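Local coordinates for protein DnaJ homolog subfamily C member 3 (Mus musculus, PDB 3IEG) that acts as a co-chaperone in the endoplasmic reticulum stress response, binding misfolded proteins and restraining GCN2 kinase activity, at residues A[145-150]-A[155-160]. Residues are numbered along the deposited sequence; the frame is centred on the assembly and turned at random.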
loop_
_atom_site.group_PDB
_atom_site.type_symbol
_atom_site.label_atom_id
_atom_site.label_comp_id
_atom_site.label_asym_id
_atom_site.label_seq_id
_atom_site.Cartn_x
_atom_site.Cartn_y
_atom_site.Cartn_z
ATOM N N LYS A 145 3.001 -2.246 18.561
ATOM C CA LYS A 145 2.448 -1.698 19.794
ATOM C C LYS A 145 2.205 -0.195 19.701
ATOM O O LYS A 145 1.106 0.272 19.984
ATOM C CB LYS A 145 3.342 -2.019 21.003
ATOM C CG LYS A 145 2.728 -2.986 22.033
ATOM C CD LYS A 145 3.174 -4.438 21.801
ATOM C CE LYS A 145 4.388 -4.807 22.674
ATOM N NZ LYS A 145 4.803 -6.234 22.481
ATOM N N ILE A 146 3.219 0.562 19.300
ATOM C CA ILE A 146 3.055 2.001 19.183
ATOM C C ILE A 146 1.884 2.342 18.253
ATOM O O ILE A 146 0.994 3.109 18.630
ATOM C CB ILE A 146 4.348 2.703 18.734
ATOM C CG1 ILE A 146 5.486 2.345 19.681
ATOM C CG2 ILE A 146 4.181 4.214 18.743
ATOM C CD1 ILE A 146 6.863 2.500 19.080
ATOM N N LEU A 147 1.846 1.744 17.068
ATOM C CA LEU A 147 0.853 2.157 16.077
ATOM C C LEU A 147 -0.605 1.828 16.428
ATOM O O LEU A 147 -1.520 2.313 15.764
ATOM C CB LEU A 147 1.231 1.667 14.673
ATOM C CG LEU A 147 2.456 2.351 14.042
ATOM C CD1 LEU A 147 3.024 1.497 12.925
ATOM C CD2 LEU A 147 2.132 3.758 13.544
ATOM N N GLU A 148 -0.808 1.019 17.471
ATOM C CA GLU A 148 -2.147 0.755 18.018
ATOM C C GLU A 148 -2.710 2.016 18.651
ATOM O O GLU A 148 -3.912 2.246 18.619
ATOM C CB GLU A 148 -2.124 -0.344 19.093
ATOM C CG GLU A 148 -1.874 -1.754 18.591
ATOM C CD GLU A 148 -2.925 -2.215 17.599
ATOM O OE1 GLU A 148 -2.545 -2.833 16.570
ATOM O OE2 GLU A 148 -4.129 -1.958 17.839
ATOM N N VAL A 149 -1.835 2.827 19.231
ATOM C CA VAL A 149 -2.249 4.026 19.926
ATOM C C VAL A 149 -2.015 5.237 19.043
ATOM O O VAL A 149 -2.915 6.040 18.852
ATOM C CB VAL A 149 -1.506 4.179 21.269
ATOM C CG1 VAL A 149 -1.823 5.515 21.913
ATOM C CG2 VAL A 149 -1.842 3.021 22.206
ATOM N N CYS A 150 -0.806 5.373 18.511
ATOM C CA CYS A 150 -0.469 6.513 17.680
ATOM C C CYS A 150 -0.801 6.157 16.237
ATOM O O CYS A 150 0.091 5.859 15.421
ATOM C CB CYS A 150 1.003 6.870 17.836
ATOM S SG CYS A 150 1.525 7.118 19.537
ATOM N N GLU A 155 5.198 8.818 10.150
ATOM C CA GLU A 155 6.615 8.473 10.004
ATOM C C GLU A 155 6.960 7.098 10.607
ATOM O O GLU A 155 7.797 6.372 10.062
ATOM C CB GLU A 155 7.560 9.563 10.559
ATOM C CG GLU A 155 7.001 11.006 10.690
ATOM C CD GLU A 155 6.265 11.531 9.459
ATOM O OE1 GLU A 155 6.913 11.721 8.417
ATOM O OE2 GLU A 155 5.036 11.773 9.551
ATOM N N LEU A 156 6.321 6.734 11.718
ATOM C CA LEU A 156 6.553 5.430 12.338
ATOM C C LEU A 156 5.939 4.321 11.508
ATOM O O LEU A 156 6.446 3.211 11.473
ATOM C CB LEU A 156 6.021 5.394 13.765
ATOM C CG LEU A 156 6.792 6.231 14.780
ATOM C CD1 LEU A 156 6.401 5.802 16.189
ATOM C CD2 LEU A 156 8.302 6.107 14.573
ATOM N N ARG A 157 4.835 4.646 10.848
ATOM C CA ARG A 157 4.245 3.820 9.806
ATOM C C ARG A 157 5.245 3.540 8.687
ATOM O O ARG A 157 5.423 2.401 8.271
ATOM C CB ARG A 157 3.059 4.559 9.197
ATOM C CG ARG A 157 2.098 3.685 8.489
ATOM C CD ARG A 157 1.087 3.230 9.482
ATOM N NE ARG A 157 0.273 2.163 8.937
ATOM C CZ ARG A 157 -0.929 1.874 9.395
ATOM N NH1 ARG A 157 -1.422 2.590 10.392
ATOM N NH2 ARG A 157 -1.622 0.883 8.854
ATOM N N GLU A 158 5.877 4.593 8.189
ATOM C CA GLU A 158 6.865 4.445 7.138
ATOM C C GLU A 158 8.095 3.691 7.622
ATOM O O GLU A 158 8.674 2.938 6.853
ATOM C CB GLU A 158 7.251 5.802 6.556
ATOM C CG GLU A 158 6.110 6.486 5.805
ATOM C CD GLU A 158 6.510 7.827 5.212
ATOM O OE1 GLU A 158 7.230 8.592 5.883
ATOM O OE2 GLU A 158 6.110 8.120 4.066
ATOM N N LEU A 159 8.480 3.885 8.884
ATOM C CA LEU A 159 9.593 3.151 9.471
ATOM C C LEU A 159 9.317 1.653 9.561
ATOM O O LEU A 159 10.202 0.846 9.292
ATOM C CB LEU A 159 9.962 3.698 10.849
ATOM C CG LEU A 159 11.163 3.010 11.537
ATOM C CD1 LEU A 159 12.479 3.426 10.900
ATOM C CD2 LEU A 159 11.187 3.311 13.016
ATOM N N ARG A 160 8.096 1.284 9.924
ATOM C CA ARG A 160 7.685 -0.114 9.909
ATOM C C ARG A 160 7.733 -0.678 8.488
ATOM O O ARG A 160 8.085 -1.839 8.290
ATOM C CB ARG A 160 6.280 -0.285 10.491
ATOM C CG ARG A 160 5.939 -1.720 10.864
ATOM C CD ARG A 160 4.520 -2.053 10.475
ATOM N NE ARG A 160 3.615 -2.141 11.607
ATOM C CZ ARG A 160 2.316 -1.863 11.566
ATOM N NH1 ARG A 160 1.739 -1.434 10.453
ATOM N NH2 ARG A 160 1.595 -1.988 12.668
#
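The guanidinium of R160 is gripped by two carboxylates and lies against L147. Its NH1 forms a salt bridge with D176, on helix 170-181, and its NH2 forms one with D144, the residue before segment 145-150, on helix 136-149. The site joins two consecutive tetratricopeptide repeats: segment 145-150 lies in TPR 4 and segment 155-160 in TPR 5. The two segments run roughly antiparallel, their axes 10.4 Å apart at an angle of 148°. No hydrogen bond crosses between them.

L147 fills the middle of the interface. L147 CD1 sits over the centre of one guanidinium face, 3.7 Å from R160 CZ. The other methyl, L147 CD2, comes alongside the second helix, 3.9 Å from R157 N. R160 sends CG anti to its own backbone N (chi1 -164°), then bends at chi2 and chi3, which brings the flat group across the L147 methyl. With an alanine in place of R160, D144 and D176 would probably lose the cation that links them, and one side of L147 would lose its cover.

Farther from R160, I146 and L156 are buried, and their side chains cross at about a right angle. I146 also packs on M120 and L123 of helix 104-132, while L156 reaches L143. Between the two, I146 CG2 meets L156 CD1 at 3.7 Å, methyl against methyl.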